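Long-range contacts in chitin elicitor receptor kinase 1 (Arabidopsis thaliana, PDB 4EBY), which senses fungal chitin at the plant cell surface through LysM modules and is activated as an immune receptor kinase by chitin-induced dimerization: residues A[9-14]-A[144-149]; A[25-30]-A[95-100]; A[44-49]-A[59-64]. All coordinates share one frame; numbering follows the deposited sequence.

Interaction 1 of 3, residues A[9-14]-A[144-149]; sequences LASYYL and VTYPLR. With NAG (2-acetamido-2-deoxy-beta-D-glucopyranose), chain C.
Leu9 O draws two donors from the neighbouring strand: Thr145 N, in a 2.8 Å hydrogen bond, and the weaker C-H of Val144, whose CA lies 3.2 Å from Leu9 O. This is parallel beta pairing. Strand 143-147, part of a LysM domain, runs beside strand 8-13 at 25°, and the pattern continues with Ser11 N bonding to Thr145 O at 3.0 Å. The strand pair stops there, because Pro147 has no N-H to offer; its CD packs against Ser11 O instead, at 3.3 Å.

Beta-branched and small residues suit the interior here. Val144 spreads its two methyl groups, CG2 toward Leu9 and CG1 against Ser11 CB at 3.7 Å, while the hydroxyl of Thr145 is satisfied by Asn128 O. Ser11 is small enough to sit beside the Tyr146 ring, with its OG held by Arg60.

At the end of strand 8-13, Tyr13 meets Arg149, two residues past strand 143-147, in a flat cation-pi stack. The guanidinium lies over one ring face with its plane only 1° from that of the ring, and its centre is 3.7 Å from the ring centre. A bend in the arginine chain at chi3 (49°) folds it over the tyrosine so that CD also contributes a CH-pi contact, 3.6 Å from the Tyr13 centroid. The aromatic face suits a delocalised cation, and stacking leaves the N-H groups at its edge to meet other partners. Arg149 NE forms a salt bridge with Glu151, which probably offsets part of its charge and helps orient the group. At another part of that edge, Arg149 NH1 donates at 2.9 Å to NAG O7, the acetamide oxygen of the chain C sugar.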
loop_
_atom_site.group_PDB
_atom_site.type_symbol
_atom_site.label_atom_id
_atom_site.label_comp_id
_atom_site.label_asym_id
_atom_site.label_seq_id
_atom_site.Cartn_x
_atom_site.Cartn_y
_atom_site.Cartn_z
ATOM N N LEU A 9 3.270 -4.675 2.614
ATOM C CA LEU A 9 2.544 -3.712 3.457
ATOM C C LEU A 9 2.162 -2.520 2.595
ATOM O O LEU A 9 2.950 -2.097 1.745
ATOM C CB LEU A 9 3.421 -3.238 4.615
ATOM C CG LEU A 9 3.791 -4.307 5.641
ATOM C CD1 LEU A 9 4.871 -3.799 6.563
ATOM C CD2 LEU A 9 2.539 -4.669 6.442
ATOM N N ALA A 10 0.950 -2.001 2.779
ATOM C CA ALA A 10 0.533 -0.790 2.075
ATOM C C ALA A 10 0.514 0.378 3.049
ATOM O O ALA A 10 0.009 0.256 4.168
ATOM C CB ALA A 10 -0.863 -0.978 1.452
ATOM N N SER A 11 1.057 1.512 2.634
ATOM C CA SER A 11 1.057 2.698 3.484
ATOM C C SER A 11 -0.098 3.602 3.124
ATOM O O SER A 11 -0.134 4.159 2.023
ATOM C CB SER A 11 2.373 3.469 3.315
ATOM O OG SER A 11 2.383 4.616 4.161
ATOM N N TYR A 12 -1.059 3.711 4.046
ATOM C CA TYR A 12 -2.291 4.447 3.782
ATOM C C TYR A 12 -2.317 5.746 4.592
ATOM O O TYR A 12 -2.511 5.729 5.805
ATOM C CB TYR A 12 -3.476 3.542 4.163
ATOM C CG TYR A 12 -4.830 3.978 3.659
ATOM C CD1 TYR A 12 -5.518 3.214 2.723
ATOM C CD2 TYR A 12 -5.423 5.148 4.126
ATOM C CE1 TYR A 12 -6.794 3.608 2.272
ATOM C CE2 TYR A 12 -6.661 5.551 3.669
ATOM C CZ TYR A 12 -7.334 4.788 2.742
ATOM O OH TYR A 12 -8.587 5.208 2.329
ATOM N N TYR A 13 -2.160 6.882 3.916
ATOM C CA TYR A 13 -2.139 8.180 4.580
ATOM C C TYR A 13 -3.552 8.637 4.954
ATOM O O TYR A 13 -4.488 8.465 4.168
ATOM C CB TYR A 13 -1.481 9.210 3.663
ATOM C CG TYR A 13 -1.448 10.598 4.244
ATOM C CD1 TYR A 13 -0.458 10.966 5.141
ATOM C CD2 TYR A 13 -2.412 11.543 3.895
ATOM C CE1 TYR A 13 -0.425 12.242 5.697
ATOM C CE2 TYR A 13 -2.380 12.831 4.439
ATOM C CZ TYR A 13 -1.383 13.168 5.337
ATOM O OH TYR A 13 -1.343 14.447 5.877
ATOM N N LEU A 14 -3.690 9.212 6.148
ATOM C CA LEU A 14 -5.003 9.565 6.674
ATOM C C LEU A 14 -5.355 11.036 6.472
ATOM O O LEU A 14 -4.687 11.930 7.008
ATOM C CB LEU A 14 -5.043 9.244 8.168
ATOM C CG LEU A 14 -4.852 7.774 8.533
ATOM C CD1 LEU A 14 -4.929 7.640 10.070
ATOM C CD2 LEU A 14 -5.936 6.936 7.886
ATOM N N VAL A 144 7.131 -2.070 1.974
ATOM C CA VAL A 144 5.984 -1.173 2.055
ATOM C C VAL A 144 5.825 -0.505 0.702
ATOM O O VAL A 144 6.772 0.079 0.167
ATOM C CB VAL A 144 6.196 -0.055 3.097
ATOM C CG1 VAL A 144 4.954 0.822 3.202
ATOM C CG2 VAL A 144 6.557 -0.634 4.484
ATOM N N THR A 145 4.631 -0.611 0.142
ATOM C CA THR A 145 4.254 0.176 -1.014
ATOM C C THR A 145 3.847 1.552 -0.486
ATOM O O THR A 145 2.816 1.704 0.192
ATOM C CB THR A 145 3.079 -0.504 -1.723
ATOM O OG1 THR A 145 3.524 -1.779 -2.212
ATOM C CG2 THR A 145 2.594 0.332 -2.890
ATOM N N TYR A 146 4.679 2.545 -0.769
ATOM C CA TYR A 146 4.627 3.821 -0.074
ATOM C C TYR A 146 4.353 4.948 -1.056
ATOM O O TYR A 146 5.226 5.346 -1.813
ATOM C CB TYR A 146 5.979 4.034 0.648
ATOM C CG TYR A 146 6.064 5.261 1.532
ATOM C CD1 TYR A 146 5.951 5.150 2.909
ATOM C CD2 TYR A 146 6.305 6.522 0.991
ATOM C CE1 TYR A 146 6.056 6.257 3.735
ATOM C CE2 TYR A 146 6.404 7.646 1.817
ATOM C CZ TYR A 146 6.274 7.494 3.188
ATOM O OH TYR A 146 6.377 8.574 4.038
ATOM N N PRO A 147 3.114 5.456 -1.094
ATOM C CA PRO A 147 2.851 6.595 -1.983
ATOM C C PRO A 147 3.481 7.880 -1.423
ATOM O O PRO A 147 3.256 8.250 -0.262
ATOM C CB PRO A 147 1.307 6.684 -1.989
ATOM C CG PRO A 147 0.845 5.306 -1.519
ATOM C CD PRO A 147 1.878 4.920 -0.490
ATOM N N LEU A 148 4.286 8.537 -2.257
ATOM C CA LEU A 148 4.999 9.754 -1.868
ATOM C C LEU A 148 4.063 10.939 -1.710
ATOM O O LEU A 148 3.130 11.116 -2.498
ATOM C CB LEU A 148 6.059 10.103 -2.912
ATOM C CG LEU A 148 7.261 9.161 -3.011
ATOM C CD1 LEU A 148 8.155 9.570 -4.193
ATOM C CD2 LEU A 148 8.063 9.139 -1.703
ATOM N N ARG A 149 4.336 11.748 -0.689
ATOM C CA ARG A 149 3.622 13.007 -0.475
ATOM C C ARG A 149 4.605 14.164 -0.482
ATOM O O ARG A 149 5.808 13.959 -0.333
ATOM C CB ARG A 149 2.865 12.961 0.842
ATOM C CG ARG A 149 1.647 12.041 0.761
ATOM C CD ARG A 149 0.839 12.036 2.048
ATOM N NE ARG A 149 0.587 13.404 2.464
ATOM C CZ ARG A 149 -0.410 14.150 2.010
ATOM N NH1 ARG A 149 -1.296 13.645 1.162
ATOM N NH2 ARG A 149 -0.525 15.406 2.422
HETATM C C1 NAG C . -3.250 11.469 -3.473
HETATM C C2 NAG C . -3.414 12.134 -2.099
HETATM C C3 NAG C . -4.129 13.484 -2.232
HETATM C C4 NAG C . -3.544 14.351 -3.340
HETATM C C5 NAG C . -3.311 13.532 -4.607
HETATM C C6 NAG C . -2.599 14.333 -5.693
HETATM C C7 NAG C . -3.814 10.930 0.002
HETATM C C8 NAG C . -4.786 10.144 0.855
HETATM N N2 NAG C . -4.192 11.273 -1.235
HETATM O O3 NAG C . -4.111 14.194 -1.003
HETATM O O4 NAG C . -4.455 15.394 -3.633
HETATM O O5 NAG C . -2.541 12.382 -4.306
HETATM O O6 NAG C . -1.331 14.731 -5.207
HETATM O O7 NAG C . -2.709 11.224 0.456
#

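Interaction 2 of 3, residues A[25-30]-A[95-100]. With NAG (2-acetamido-2-deoxy-beta-D-glucopyranose), chain B; NAG (2-acetamido-2-deoxy-beta-D-glucopyranose), chain C; NAG (2-acetamido-2-deoxy-beta-D-glucopyranose), chain F.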
loop_
_atom_site.group_PDB
_atom_site.type_symbol
_atom_site.label_atom_id
_atom_site.label_comp_id
_atom_site.label_asym_id
_atom_site.label_seq_id
_atom_site.Cartn_x
_atom_site.Cartn_y
_atom_site.Cartn_z
ATOM N N GLN A 25 -11.941 -2.355 5.070
ATOM C CA GLN A 25 -12.911 -2.759 4.066
ATOM C C GLN A 25 -12.276 -2.662 2.672
ATOM O O GLN A 25 -12.293 -3.615 1.883
ATOM C CB GLN A 25 -14.130 -1.841 4.124
ATOM C CG GLN A 25 -15.199 -2.209 3.117
ATOM C CD GLN A 25 -16.513 -1.517 3.414
ATOM O OE1 GLN A 25 -16.557 -0.302 3.627
ATOM N NE2 GLN A 25 -17.586 -2.291 3.464
ATOM N N ASN A 26 -11.719 -1.502 2.373
ATOM C CA ASN A 26 -11.158 -1.273 1.039
ATOM C C ASN A 26 -9.983 -2.199 0.740
ATOM O O ASN A 26 -9.839 -2.724 -0.378
ATOM C CB ASN A 26 -10.731 0.189 0.903
ATOM C CG ASN A 26 -11.924 1.140 0.852
ATOM O OD1 ASN A 26 -13.086 0.701 0.906
ATOM N ND2 ASN A 26 -11.650 2.451 0.767
ATOM N N LEU A 27 -9.135 -2.389 1.746
ATOM C CA LEU A 27 -7.977 -3.253 1.585
ATOM C C LEU A 27 -8.227 -4.652 2.163
ATOM O O LEU A 27 -7.285 -5.341 2.575
ATOM C CB LEU A 27 -6.719 -2.609 2.191
ATOM C CG LEU A 27 -6.099 -1.451 1.405
ATOM C CD1 LEU A 27 -6.988 -0.244 1.294
ATOM C CD2 LEU A 27 -4.754 -1.055 2.052
ATOM N N ASN A 28 -9.492 -5.093 2.174
ATOM C CA ASN A 28 -9.781 -6.441 2.632
ATOM C C ASN A 28 -9.035 -7.492 1.795
ATOM O O ASN A 28 -8.944 -7.381 0.563
ATOM C CB ASN A 28 -11.275 -6.726 2.563
ATOM C CG ASN A 28 -11.576 -8.167 2.854
ATOM O OD1 ASN A 28 -11.487 -8.601 3.999
ATOM N ND2 ASN A 28 -11.907 -8.920 1.807
ATOM N N SER A 29 -8.494 -8.503 2.472
ATOM C CA SER A 29 -7.898 -9.651 1.807
ATOM C C SER A 29 -7.866 -10.825 2.771
ATOM O O SER A 29 -8.284 -10.688 3.913
ATOM C CB SER A 29 -6.467 -9.332 1.368
ATOM O OG SER A 29 -5.585 -9.337 2.505
ATOM N N SER A 30 -7.359 -11.963 2.313
ATOM C CA SER A 30 -7.216 -13.127 3.183
ATOM C C SER A 30 -6.285 -12.813 4.348
ATOM O O SER A 30 -6.430 -13.378 5.430
ATOM C CB SER A 30 -6.639 -14.290 2.372
ATOM O OG SER A 30 -7.536 -14.698 1.352
ATOM N N SER A 95 -8.385 9.041 -3.192
ATOM C CA SER A 95 -8.982 9.134 -1.874
ATOM C C SER A 95 -9.223 7.757 -1.250
ATOM O O SER A 95 -8.592 7.407 -0.243
ATOM C CB SER A 95 -10.284 9.947 -1.958
ATOM O OG SER A 95 -10.831 10.125 -0.666
ATOM N N ASN A 96 -10.107 6.957 -1.848
ATOM C CA ASN A 96 -10.482 5.676 -1.233
ATOM C C ASN A 96 -9.288 4.734 -1.044
ATOM O O ASN A 96 -9.213 4.013 -0.059
ATOM C CB ASN A 96 -11.586 4.985 -2.039
ATOM C CG ASN A 96 -12.807 5.877 -2.236
ATOM O OD1 ASN A 96 -12.745 6.880 -2.936
ATOM N ND2 ASN A 96 -13.914 5.505 -1.633
ATOM N N TYR A 97 -8.348 4.757 -2.002
ATOM C CA TYR A 97 -7.115 3.967 -1.902
ATOM C C TYR A 97 -5.835 4.791 -1.657
ATOM O O TYR A 97 -4.732 4.246 -1.705
ATOM C CB TYR A 97 -6.964 3.039 -3.137
ATOM C CG TYR A 97 -7.916 1.875 -3.024
ATOM C CD1 TYR A 97 -7.528 0.680 -2.438
ATOM C CD2 TYR A 97 -9.238 1.999 -3.448
ATOM C CE1 TYR A 97 -8.436 -0.377 -2.273
ATOM C CE2 TYR A 97 -10.143 0.953 -3.298
ATOM C CZ TYR A 97 -9.744 -0.223 -2.708
ATOM O OH TYR A 97 -10.667 -1.251 -2.560
ATOM N N ALA A 98 -5.989 6.082 -1.372
ATOM C CA ALA A 98 -4.891 6.908 -0.874
ATOM C C ALA A 98 -3.629 6.817 -1.733
ATOM O O ALA A 98 -2.512 6.694 -1.217
ATOM C CB ALA A 98 -4.569 6.523 0.574
ATOM N N ASN A 99 -3.838 6.885 -3.040
ATOM C CA ASN A 99 -2.748 6.815 -4.030
ATOM C C ASN A 99 -1.956 5.521 -4.089
ATOM O O ASN A 99 -0.856 5.484 -4.679
ATOM C CB ASN A 99 -1.838 8.035 -3.915
ATOM C CG ASN A 99 -2.591 9.315 -4.170
ATOM O OD1 ASN A 99 -3.319 9.427 -5.167
ATOM N ND2 ASN A 99 -2.455 10.277 -3.246
ATOM N N LEU A 100 -2.523 4.451 -3.525
ATOM C CA LEU A 100 -1.917 3.129 -3.650
ATOM C C LEU A 100 -2.202 2.541 -5.020
ATOM O O LEU A 100 -1.545 1.594 -5.441
ATOM C CB LEU A 100 -2.437 2.188 -2.562
ATOM C CG LEU A 100 -1.997 2.528 -1.137
ATOM C CD1 LEU A 100 -2.950 1.874 -0.156
ATOM C CD2 LEU A 100 -0.541 2.055 -0.909
HETATM C C1 NAG B . -11.925 -10.360 1.943
HETATM C C2 NAG B . -13.365 -10.882 1.823
HETATM C C3 NAG B . -13.343 -12.414 1.865
HETATM C C4 NAG B . -12.409 -12.960 0.793
HETATM C C5 NAG B . -11.031 -12.324 0.919
HETATM C C6 NAG B . -10.113 -12.817 -0.193
HETATM C C7 NAG B . -15.054 -9.331 2.664
HETATM C C8 NAG B . -15.779 -8.723 3.825
HETATM N N2 NAG B . -14.216 -10.354 2.888
HETATM O O3 NAG B . -14.663 -12.906 1.734
HETATM O O4 NAG B . -12.217 -14.356 0.915
HETATM O O5 NAG B . -11.116 -10.908 0.900
HETATM O O6 NAG B . -10.583 -12.386 -1.458
HETATM O O7 NAG B . -15.250 -8.859 1.553
HETATM C C1 NAG C . -3.250 11.469 -3.473
HETATM C C2 NAG C . -3.414 12.134 -2.099
HETATM C C3 NAG C . -4.129 13.484 -2.232
HETATM C C4 NAG C . -3.544 14.351 -3.340
HETATM C C5 NAG C . -3.311 13.532 -4.607
HETATM C C6 NAG C . -2.599 14.333 -5.693
HETATM C C7 NAG C . -3.814 10.930 0.002
HETATM C C8 NAG C . -4.786 10.144 0.855
HETATM N N2 NAG C . -4.192 11.273 -1.235
HETATM O O3 NAG C . -4.111 14.194 -1.003
HETATM O O4 NAG C . -4.455 15.394 -3.633
HETATM O O5 NAG C . -2.541 12.382 -4.306
HETATM O O6 NAG C . -1.331 14.731 -5.207
HETATM O O7 NAG C . -2.709 11.224 0.456
HETATM C C1 NAG F . -10.299 16.199 1.102
HETATM C C2 NAG F . -9.875 15.651 -0.270
HETATM C C3 NAG F . -9.559 16.766 -1.257
HETATM C C4 NAG F . -10.684 17.788 -1.277
HETATM C C5 NAG F . -11.122 18.182 0.134
HETATM C C6 NAG F . -12.344 19.092 0.083
HETATM C C7 NAG F . -8.816 13.526 -0.662
HETATM C C8 NAG F . -7.818 12.504 -0.181
HETATM N N2 NAG F . -8.737 14.761 -0.165
HETATM O O3 NAG F . -9.379 16.217 -2.557
HETATM O O4 NAG F . -10.242 18.944 -1.955
HETATM O O5 NAG F . -11.420 17.030 0.903
HETATM O O6 NAG F . -13.392 18.432 -0.595
HETATM O O7 NAG F . -9.671 13.205 -1.486
#
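Tyr97 reaches across to Asn26 while Asn26 reaches back beside it, so each side chain bonds a backbone carbonyl of the other segment. The phenol ends at the backbone of Asn26: Tyr97 OH donates to Asn26 O at 2.8 Å, with that oxygen near the plane of the ring at its edge. In return, Asn26 ND2 gives a hydrogen to Asn96 O, 3.0 Å away. That acceptor is close to the amide plane of Asn26, whereas the amide nitrogen stands above the carbonyl plane of Asn96, 40° out of it. The short Asn side chain fits the span, its CG beside its own backbone N (chi1 -70°). Asn96 O also takes the hydroxyl of Tyr12.

Both segments run from the last turn of a helix, 20-26 or 89-96, into a loop, in a chain built of LysM modules, and Leu27 and Tyr97 are the residues where each backbone leaves helical geometry. Leu27 and Tyr97 lie side by side, pointing in opposing directions, with Leu27 CD1 3.9 Å from Tyr97 CE1. The other methyl branch, Leu27 CD2, meets Leu100 CD1 at 4.1 Å, the two leucines set nearly perpendicular over the apolar side of strand 8-13, where both touch Ala10.

Tyr97 to Leu100 form a type I' turn, which demands positive phi at Ala98 and Asn99; asparagine tolerates this well. Asn99 turns outward and carries a glycan, Asn99 ND2 being bonded to NAG C1 of chain C at 1.5 Å. On segment 25-30, Asn28 ND2 is joined at 1.4 Å to NAG C1 of chain B, and Asn28 OD1 accepts from Tyr34 N.

Interaction 3 of 3, residues A[44-49]-A[59-64]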
loop_
_atom_site.group_PDB
_atom_site.type_symbol
_atom_site.label_atom_id
_atom_site.label_comp_id
_atom_site.label_asym_id
_atom_site.label_seq_id
_atom_site.Cartn_x
_atom_site.Cartn_y
_atom_site.Cartn_z
ATOM N N ARG A 44 -1.178 -5.075 14.440
ATOM C CA ARG A 44 0.155 -5.626 14.748
ATOM C C ARG A 44 1.272 -4.872 14.067
ATOM O O ARG A 44 2.395 -4.857 14.560
ATOM C CB ARG A 44 0.253 -7.077 14.307
ATOM C CG ARG A 44 -0.342 -8.030 15.253
ATOM C CD ARG A 44 -0.180 -9.414 14.694
ATOM N NE ARG A 44 -0.974 -10.337 15.473
ATOM C CZ ARG A 44 -2.097 -10.887 15.048
ATOM N NH1 ARG A 44 -2.546 -10.638 13.821
ATOM N NH2 ARG A 44 -2.750 -11.708 15.849
ATOM N N TYR A 45 0.979 -4.270 12.922
ATOM C CA TYR A 45 1.976 -3.505 12.180
ATOM C C TYR A 45 1.956 -2.018 12.519
ATOM O O TYR A 45 2.689 -1.240 11.918
ATOM C CB TYR A 45 1.791 -3.714 10.667
ATOM C CG TYR A 45 2.146 -5.119 10.234
ATOM C CD1 TYR A 45 3.487 -5.486 9.974
ATOM C CD2 TYR A 45 1.169 -6.090 10.137
ATOM C CE1 TYR A 45 3.793 -6.784 9.600
ATOM C CE2 TYR A 45 1.466 -7.385 9.762
ATOM C CZ TYR A 45 2.784 -7.725 9.500
ATOM O OH TYR A 45 3.048 -9.026 9.147
ATOM N N ASN A 46 1.116 -1.628 13.475
ATOM C CA ASN A 46 0.950 -0.217 13.829
ATOM C C ASN A 46 0.875 -0.051 15.342
ATOM O O ASN A 46 -0.152 0.320 15.884
ATOM C CB ASN A 46 -0.330 0.346 13.205
ATOM C CG ASN A 46 -0.294 0.332 11.696
ATOM O OD1 ASN A 46 0.217 1.266 11.073
ATOM N ND2 ASN A 46 -0.817 -0.739 11.095
ATOM N N SER A 47 1.963 -0.365 16.032
ATOM C CA SER A 47 1.969 -0.298 17.491
ATOM C C SER A 47 1.749 1.126 17.989
ATOM O O SER A 47 1.395 1.340 19.154
ATOM C CB SER A 47 3.284 -0.845 18.038
ATOM O OG SER A 47 4.378 -0.165 17.451
ATOM N N ASN A 48 1.950 2.091 17.096
ATOM C CA ASN A 48 1.751 3.508 17.400
ATOM C C ASN A 48 0.285 3.891 17.607
ATOM O O ASN A 48 -0.016 4.925 18.206
ATOM C CB ASN A 48 2.333 4.364 16.276
ATOM C CG ASN A 48 1.734 4.019 14.921
ATOM O OD1 ASN A 48 1.884 2.897 14.434
ATOM N ND2 ASN A 48 1.053 4.979 14.310
ATOM N N ILE A 49 -0.630 3.065 17.104
ATOM C CA ILE A 49 -2.055 3.360 17.224
ATOM C C ILE A 49 -2.554 3.001 18.613
ATOM O O ILE A 49 -2.657 1.825 18.951
ATOM C CB ILE A 49 -2.891 2.604 16.176
ATOM C CG1 ILE A 49 -2.532 3.087 14.775
ATOM C CG2 ILE A 49 -4.379 2.808 16.423
ATOM C CD1 ILE A 49 -3.279 2.367 13.668
ATOM N N SER A 59 -1.311 10.855 9.850
ATOM C CA SER A 59 -0.439 9.703 10.028
ATOM C C SER A 59 -0.680 8.698 8.898
ATOM O O SER A 59 -1.599 8.865 8.079
ATOM C CB SER A 59 -0.685 9.058 11.397
ATOM O OG SER A 59 -1.942 8.403 11.446
ATOM N N ARG A 60 0.159 7.667 8.847
ATOM C CA ARG A 60 -0.004 6.584 7.882
ATOM C C ARG A 60 -0.272 5.269 8.594
ATOM O O ARG A 60 0.360 4.961 9.626
ATOM C CB ARG A 60 1.269 6.445 7.038
ATOM C CG ARG A 60 1.460 7.566 6.022
ATOM C CD ARG A 60 2.895 7.574 5.507
ATOM N NE ARG A 60 3.154 8.604 4.501
ATOM C CZ ARG A 60 3.126 8.398 3.177
ATOM N NH1 ARG A 60 2.797 7.210 2.683
ATOM N NH2 ARG A 60 3.397 9.393 2.342
ATOM N N VAL A 61 -1.217 4.501 8.060
ATOM C CA VAL A 61 -1.517 3.174 8.580
ATOM C C VAL A 61 -0.941 2.124 7.645
ATOM O O VAL A 61 -1.155 2.175 6.428
ATOM C CB VAL A 61 -3.046 2.956 8.721
ATOM C CG1 VAL A 61 -3.367 1.532 9.202
ATOM C CG2 VAL A 61 -3.652 4.012 9.651
ATOM N N LEU A 62 -0.189 1.181 8.208
ATOM C CA LEU A 62 0.382 0.083 7.426
ATOM C C LEU A 62 -0.582 -1.093 7.382
ATOM O O LEU A 62 -1.054 -1.548 8.418
ATOM C CB LEU A 62 1.711 -0.372 8.050
ATOM C CG LEU A 62 2.852 0.618 7.885
ATOM C CD1 LEU A 62 4.027 0.181 8.746
ATOM C CD2 LEU A 62 3.253 0.716 6.412
ATOM N N VAL A 63 -0.864 -1.594 6.184
ATOM C CA VAL A 63 -1.814 -2.694 6.052
ATOM C C VAL A 63 -1.171 -3.879 5.348
ATOM O O VAL A 63 -0.736 -3.750 4.196
ATOM C CB VAL A 63 -3.069 -2.237 5.233
ATOM C CG1 VAL A 63 -4.125 -3.356 5.124
ATOM C CG2 VAL A 63 -3.695 -0.991 5.846
ATOM N N PRO A 64 -1.137 -5.058 5.990
ATOM C CA PRO A 64 -0.556 -6.204 5.279
ATOM C C PRO A 64 -1.480 -6.720 4.178
ATOM O O PRO A 64 -2.711 -6.687 4.343
ATOM C CB PRO A 64 -0.407 -7.257 6.378
ATOM C CG PRO A 64 -1.600 -6.947 7.308
ATOM C CD PRO A 64 -1.709 -5.435 7.312
HETATM O O HOH W 1 -0.279 4.301 12.134
#
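Arg60 O begins the contact through a shared water, which donates to it at 2.7 Å, accepts from Asn48 ND2 and also reaches Asn46 OD1. Strand 60-70 belongs to the mixed sheet of the LysM ectodomain, and the turn at 46-49 lies along it, the Asn46 amide bonding Leu62 N and O much as a neighbouring strand would. The Arg60 guanidinium turns elsewhere, to Pro147 O and Asp152.

Next, Val61 sets CG2 against Ile49 CD1 at 4.4 Å, while its CG1 lies beside the Asn46 amide. Leu62 N donates to Asn46 OD1 at 2.9 Å in an almost straight bond (176°), and Asn46 ND2 returns one to Leu62 O at 2.8 Å. Each donor lies on a lone pair of the carbonyl it meets. Asn46 CG, anti to its carbonyl carbon (chi1 -63°), brings the amide over to the strand. A carboxamide suits the place because it carries an acceptor and a donor side by side; a further hydrogen bond from Asn46 ND2 to Ile42 O helps fix its rotation. Leu62 CD1 comes 3.7 Å from Tyr45 O.

Past Val63, which faces away, Pro64 lays its ring obliquely by Tyr45, bringing its CB to 3.9 Å from Tyr45 CE2.

In the fold
Strand 8-13 ties the three contacts together. It pairs in parallel with strand 143-147 in interaction 1 and antiparallel with strand 60-70, the strand of interaction 3, so those two lie on neighbouring strands of one mixed sheet, their centres 11 Å apart. Interaction 2 joins the ends of helices 20-26 and 89-96, with its centre 11 Å from that of interaction 1 and 14 Å from that of interaction 3; Leu27 and Leu100 bring it onto the sheet. Along the chain the three are concentric: 44-49 with 59-64 innermost, then 25-30 with 95-100, and 9-14 with 144-149 outermost. Sequence-distant LysM segments are thereby gathered into one compact, glycan-bearing ectodomain.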